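Local coordinates for Lmo0131 protein (Listeria monocytogenes, PDB 4Q6J), which probably acts as an EAL-type phosphodiesterase specific for cyclic diguanylate, built on a TIM-barrel fold, at residues I174-M179 and Y230-Y235; Q25-A30 and C121-I126. All coordinates share one frame; numbering follows the deposited sequence.

Interaction 1: residues I174-M179 and Y230-Y235. With EDO (1,2-ethanediol), chain R; EDO (1,2-ethanediol), chain L.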
# COMPACT_ATOMS: atom_id res chain seq x y z
N ILE B 174 4.75 -21.74 13.08
CA ILE B 174 5.86 -20.94 13.60
C ILE B 174 5.69 -19.46 13.23
O ILE B 174 5.42 -19.11 12.09
CB ILE B 174 7.22 -21.45 13.07
CG1 ILE B 174 7.54 -22.85 13.60
CG2 ILE B 174 8.35 -20.49 13.40
CD1 ILE B 174 7.88 -23.81 12.50
N VAL B 175 5.80 -18.62 14.24
CA VAL B 175 5.80 -17.18 14.06
C VAL B 175 7.22 -16.67 14.10
O VAL B 175 7.94 -16.93 15.06
CB VAL B 175 4.99 -16.49 15.17
CG1 VAL B 175 5.33 -15.00 15.25
CG2 VAL B 175 3.49 -16.73 14.95
N LYS B 176 7.62 -15.96 13.06
CA LYS B 176 8.93 -15.36 12.98
C LYS B 176 8.81 -13.85 13.15
O LYS B 176 7.88 -13.21 12.64
CB LYS B 176 9.61 -15.74 11.66
CG LYS B 176 9.52 -17.24 11.43
CD LYS B 176 10.51 -17.77 10.42
CE LYS B 176 11.95 -17.68 10.91
NZ LYS B 176 12.88 -17.65 9.76
N THR B 177 9.74 -13.28 13.90
CA THR B 177 9.76 -11.85 14.14
C THR B 177 11.02 -11.25 13.57
O THR B 177 12.06 -11.90 13.55
CB THR B 177 9.70 -11.57 15.62
OG1 THR B 177 10.81 -12.21 16.26
CG2 THR B 177 8.39 -12.13 16.19
N ASP B 178 10.95 -10.03 13.09
CA ASP B 178 12.13 -9.49 12.45
C ASP B 178 12.96 -8.68 13.43
O ASP B 178 12.62 -8.58 14.62
CB ASP B 178 11.80 -8.76 11.14
CG ASP B 178 11.14 -7.44 11.34
OD1 ASP B 178 11.86 -6.44 11.53
OD2 ASP B 178 9.89 -7.39 11.27
N MSE B 179 14.06 -8.13 12.97
CA MSE B 179 15.09 -7.62 13.84
C MSE B 179 14.62 -6.50 14.74
O MSE B 179 15.06 -6.43 15.88
CB MSE B 179 16.32 -7.26 13.02
CG MSE B 179 16.39 -5.80 12.62
SE MSE B 179 17.47 -4.84 13.95
CE MSE B 179 18.71 -4.29 12.53
N TYR B 230 13.31 -20.36 19.42
CA TYR B 230 14.41 -20.48 18.46
C TYR B 230 14.99 -19.13 18.15
O TYR B 230 14.28 -18.14 18.15
CB TYR B 230 13.95 -21.08 17.13
CG TYR B 230 13.22 -22.39 17.28
CD1 TYR B 230 13.88 -23.54 17.64
CD2 TYR B 230 11.85 -22.47 17.04
CE1 TYR B 230 13.22 -24.74 17.78
CE2 TYR B 230 11.18 -23.67 17.16
CZ TYR B 230 11.86 -24.80 17.53
OH TYR B 230 11.19 -25.98 17.64
N PHE B 231 16.29 -19.12 17.85
CA PHE B 231 17.00 -17.90 17.52
C PHE B 231 17.61 -17.96 16.12
O PHE B 231 18.02 -19.02 15.65
CB PHE B 231 18.16 -17.66 18.49
CG PHE B 231 17.75 -17.53 19.95
CD1 PHE B 231 16.62 -16.81 20.31
CD2 PHE B 231 18.51 -18.13 20.95
CE1 PHE B 231 16.27 -16.68 21.65
CE2 PHE B 231 18.15 -18.00 22.27
CZ PHE B 231 17.04 -17.29 22.61
N GLN B 232 17.73 -16.80 15.49
CA GLN B 232 18.41 -16.66 14.23
C GLN B 232 19.05 -15.24 14.22
O GLN B 232 18.45 -14.29 14.66
CB GLN B 232 17.37 -16.83 13.12
CG GLN B 232 17.86 -16.77 11.74
CD GLN B 232 16.74 -16.99 10.77
OE1 GLN B 232 15.69 -17.49 11.13
NE2 GLN B 232 16.96 -16.62 9.54
N GLY B 233 20.27 -15.13 13.74
CA GLY B 233 20.85 -13.82 13.60
C GLY B 233 22.35 -13.90 13.58
O GLY B 233 22.91 -14.96 13.78
N TYR B 234 22.98 -12.75 13.37
CA TYR B 234 24.43 -12.66 13.23
C TYR B 234 25.22 -13.32 14.38
O TYR B 234 26.31 -13.87 14.17
CB TYR B 234 24.86 -11.18 13.06
CG TYR B 234 26.11 -11.03 12.25
CD1 TYR B 234 26.06 -11.06 10.86
CD2 TYR B 234 27.35 -10.91 12.87
CE1 TYR B 234 27.22 -10.94 10.12
CE2 TYR B 234 28.51 -10.79 12.13
CZ TYR B 234 28.45 -10.81 10.76
OH TYR B 234 29.61 -10.69 10.02
N TYR B 235 24.66 -13.28 15.58
CA TYR B 235 25.33 -13.80 16.77
C TYR B 235 25.69 -15.27 16.64
O TYR B 235 26.66 -15.77 17.24
CB TYR B 235 24.45 -13.58 18.02
CG TYR B 235 25.12 -14.00 19.31
CD1 TYR B 235 26.13 -13.24 19.87
CD2 TYR B 235 24.73 -15.16 19.98
CE1 TYR B 235 26.75 -13.62 21.06
CE2 TYR B 235 25.34 -15.55 21.16
CZ TYR B 235 26.35 -14.77 21.70
OH TYR B 235 26.99 -15.13 22.88
C1 EDO R . 28.28 -14.36 11.82
O1 EDO R . 28.79 -14.58 10.51
C2 EDO R . 29.43 -14.59 12.78
O2 EDO R . 29.00 -14.47 14.14
C1 EDO L . 21.25 -10.08 11.47
O1 EDO L . 21.36 -10.55 12.81
C2 EDO L . 20.50 -11.06 10.59
O2 EDO L . 21.22 -12.28 10.46
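Two torsions bring K176 and Q232 together: the lysine chain bends beyond CG (chi3 67°), swinging its ammonium toward the other segment, while Q232 holds CG anti to its backbone N (chi1 -178°) and runs straight out from there. The two side chains meet at about a right angle. K176 NZ donates to Q232 OE1 over 3.1 Å, lying in the carbonyl plane and using a lone pair at a C=O...N angle of 132°. Only the ends touch, and the backbones stay well apart, with 9.3 Å from K176 CA to Y230 CA, because strand 208-211 runs between strands 174-177 and 230-231. The stronger partner of K176 NZ is E212, with which it forms a salt bridge; its ion pairs with E125 and E39 are long and weak. On the other end of the glutamine amide, NE2 donates to Q25 and to E39, the glutamate of the motif that names the EAL family. With both amide ends gripped, the plane of Q232 has little freedom to rotate. This polar cluster lies inside the TIM barrel, in the region where EAL phosphodiesterases carry their active site. Past Q232 the chain runs on extended through G233, whose CA lies 3.4 Å from O1 of one ethanediol (chain L). Next, Y234 N makes a nearly straight hydrogen bond to that same O1, 2.8 Å long. A second ethanediol (chain R) lies on the Y234 ring, its C1 over the ring centre and 3.5 Å above the plane, while its O2 donates to Y234 O over 2.8 Å. Both ethanediols probably came from the crystallisation liquor. Y234 OH reaches the backbone oxygen of D5 of the second subunit.

Interaction 2: residues Q25-A30 and C121-I126. With EDO (1,2-ethanediol), chain N; EDO (1,2-ethanediol), chain L.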
# COMPACT_ATOMS: atom_id res chain seq x y z
N GLN B 25 20.62 -19.85 6.69
CA GLN B 25 20.97 -19.23 7.96
C GLN B 25 20.51 -20.13 9.12
O GLN B 25 19.32 -20.46 9.22
CB GLN B 25 20.39 -17.81 8.07
CG GLN B 25 20.97 -17.11 9.30
CD GLN B 25 20.49 -15.67 9.52
OE1 GLN B 25 19.34 -15.34 9.27
NE2 GLN B 25 21.39 -14.82 10.03
N PRO B 26 21.45 -20.57 10.01
CA PRO B 26 21.01 -21.48 11.08
C PRO B 26 19.95 -20.88 12.01
O PRO B 26 19.95 -19.68 12.30
CB PRO B 26 22.30 -21.74 11.88
CG PRO B 26 23.37 -21.31 11.06
CD PRO B 26 22.87 -20.25 10.15
N LYS B 27 19.05 -21.74 12.46
CA LYS B 27 18.16 -21.45 13.56
C LYS B 27 18.57 -22.38 14.70
O LYS B 27 18.78 -23.57 14.48
CB LYS B 27 16.70 -21.67 13.14
CG LYS B 27 16.21 -20.58 12.22
CD LYS B 27 14.87 -20.92 11.70
CE LYS B 27 14.90 -22.22 10.93
NZ LYS B 27 13.55 -22.52 10.40
N VAL B 28 18.66 -21.81 15.89
CA VAL B 28 19.21 -22.48 17.06
C VAL B 28 18.12 -22.61 18.11
O VAL B 28 17.35 -21.69 18.33
CB VAL B 28 20.40 -21.66 17.61
CG1 VAL B 28 20.75 -22.05 18.97
CG2 VAL B 28 21.61 -21.76 16.67
N ASP B 29 18.05 -23.76 18.77
CA ASP B 29 17.15 -23.91 19.91
C ASP B 29 17.57 -22.97 21.07
O ASP B 29 18.73 -22.92 21.42
CB ASP B 29 17.16 -25.37 20.36
CG ASP B 29 16.11 -25.68 21.42
OD1 ASP B 29 16.40 -25.50 22.61
OD2 ASP B 29 15.00 -26.11 21.06
N ALA B 30 16.63 -22.21 21.64
CA ALA B 30 16.97 -21.24 22.70
C ALA B 30 17.56 -21.85 23.97
O ALA B 30 18.38 -21.22 24.66
CB ALA B 30 15.75 -20.37 23.04
N CYS B 121 10.58 -32.09 7.62
CA CYS B 121 11.74 -31.21 7.70
C CYS B 121 11.67 -30.04 6.73
O CYS B 121 12.63 -29.29 6.60
CB CYS B 121 12.99 -32.01 7.43
SG CYS B 121 13.27 -33.24 8.68
N LEU B 122 10.55 -29.88 6.03
CA LEU B 122 10.34 -28.68 5.22
C LEU B 122 9.41 -27.74 5.95
O LEU B 122 8.44 -28.18 6.55
CB LEU B 122 9.79 -28.97 3.81
CG LEU B 122 9.51 -27.77 2.88
CD1 LEU B 122 10.77 -27.34 2.19
CD2 LEU B 122 8.46 -28.16 1.86
N GLU B 123 9.73 -26.45 5.85
CA GLU B 123 8.91 -25.36 6.36
C GLU B 123 8.63 -24.37 5.21
O GLU B 123 9.54 -23.91 4.55
CB GLU B 123 9.66 -24.67 7.50
CG GLU B 123 9.06 -23.37 7.94
CD GLU B 123 9.85 -22.75 9.12
OE1 GLU B 123 10.22 -23.52 10.02
OE2 GLU B 123 10.13 -21.53 9.13
N ILE B 124 7.35 -24.11 4.96
CA ILE B 124 6.95 -23.03 4.07
C ILE B 124 6.84 -21.78 4.90
O ILE B 124 6.04 -21.73 5.82
CB ILE B 124 5.60 -23.29 3.41
CG1 ILE B 124 5.70 -24.44 2.39
CG2 ILE B 124 5.05 -22.03 2.74
CD1 ILE B 124 4.38 -24.83 1.77
N GLU B 125 7.67 -20.79 4.59
CA GLU B 125 7.66 -19.52 5.27
C GLU B 125 6.96 -18.48 4.40
O GLU B 125 7.42 -18.13 3.32
CB GLU B 125 9.08 -19.06 5.61
CG GLU B 125 9.08 -17.63 6.06
CD GLU B 125 10.43 -17.14 6.51
OE1 GLU B 125 11.34 -17.94 6.72
OE2 GLU B 125 10.59 -15.91 6.66
N ILE B 126 5.82 -18.00 4.87
CA ILE B 126 4.98 -17.10 4.10
C ILE B 126 5.56 -15.70 4.18
O ILE B 126 5.77 -15.17 5.28
CB ILE B 126 3.50 -17.12 4.60
CG1 ILE B 126 2.96 -18.55 4.64
CG2 ILE B 126 2.61 -16.20 3.74
CD1 ILE B 126 1.69 -18.68 5.40
C1 EDO N . 11.20 -23.05 13.43
O1 EDO N . 11.25 -22.40 12.15
C2 EDO N . 12.48 -23.82 13.70
O2 EDO N . 13.57 -22.91 13.90
C1 EDO L . 21.25 -10.08 11.47
O1 EDO L . 21.36 -10.55 12.81
C2 EDO L . 20.50 -11.06 10.59
O2 EDO L . 21.22 -12.28 10.46
O HOH W 1 12.60 -20.19 8.78
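K27 and E123 face each other from strands that are not neighbours in the sheet, their CA atoms 12.4 Å apart, and the gap is spanned by two long side chains. These approach from opposite directions. K27 bends at chi3 (-61°), whereas E123 is extended beyond CG, with CG anti to the backbone N (chi1 168°). The direct salt bridge is long, 3.5 Å from K27 NZ to E123 OE1, and a water and an ethanediol, the latter probably from the crystallisation liquor, also bridge the two groups. O1 of the ethanediol (chain N) accepts from K27 NZ at 2.9 Å and donates to E123 OE1 at 2.6 Å. The water accepts from K27 NZ (3.0 Å) and donates to E123 OE2 (2.8 Å) and, at greater length, to E125 OE1 (3.3 Å). This is the interior of the TIM barrel: strand 20-29, antiparallel to both its neighbours as in EAL domains, sends its lysine across to strand 122-127, which runs parallel to its own neighbours. S153 of strand 151-154 also holds E123 OE2. Two residues earlier than K27, Q25 NE2 donates to O2 of another ethanediol (chain L) over 2.6 Å, and to the backbone oxygen of S237.

Overall arrangement
The centres of the two contacts lie about 9 Å apart within one barrel sheet. Along the chain they come in series: interaction 2 is complete at residue 126, before interaction 1 begins at 174. They meet where strand 230-231 pairs antiparallel with strand 20-29, joining the last barrel strand to the first, through a probable hydrogen bond from F231 N to V28 O, 2.8 Å long. Side chains join there too, with Q232 OE1 packed 3.3 Å from K27 CG. One ethanediol (chain L) touches both Q25 and Y234. Both contacts place polar side chains in the barrel interior, consistent with the active-site region of an EAL phosphodiesterase.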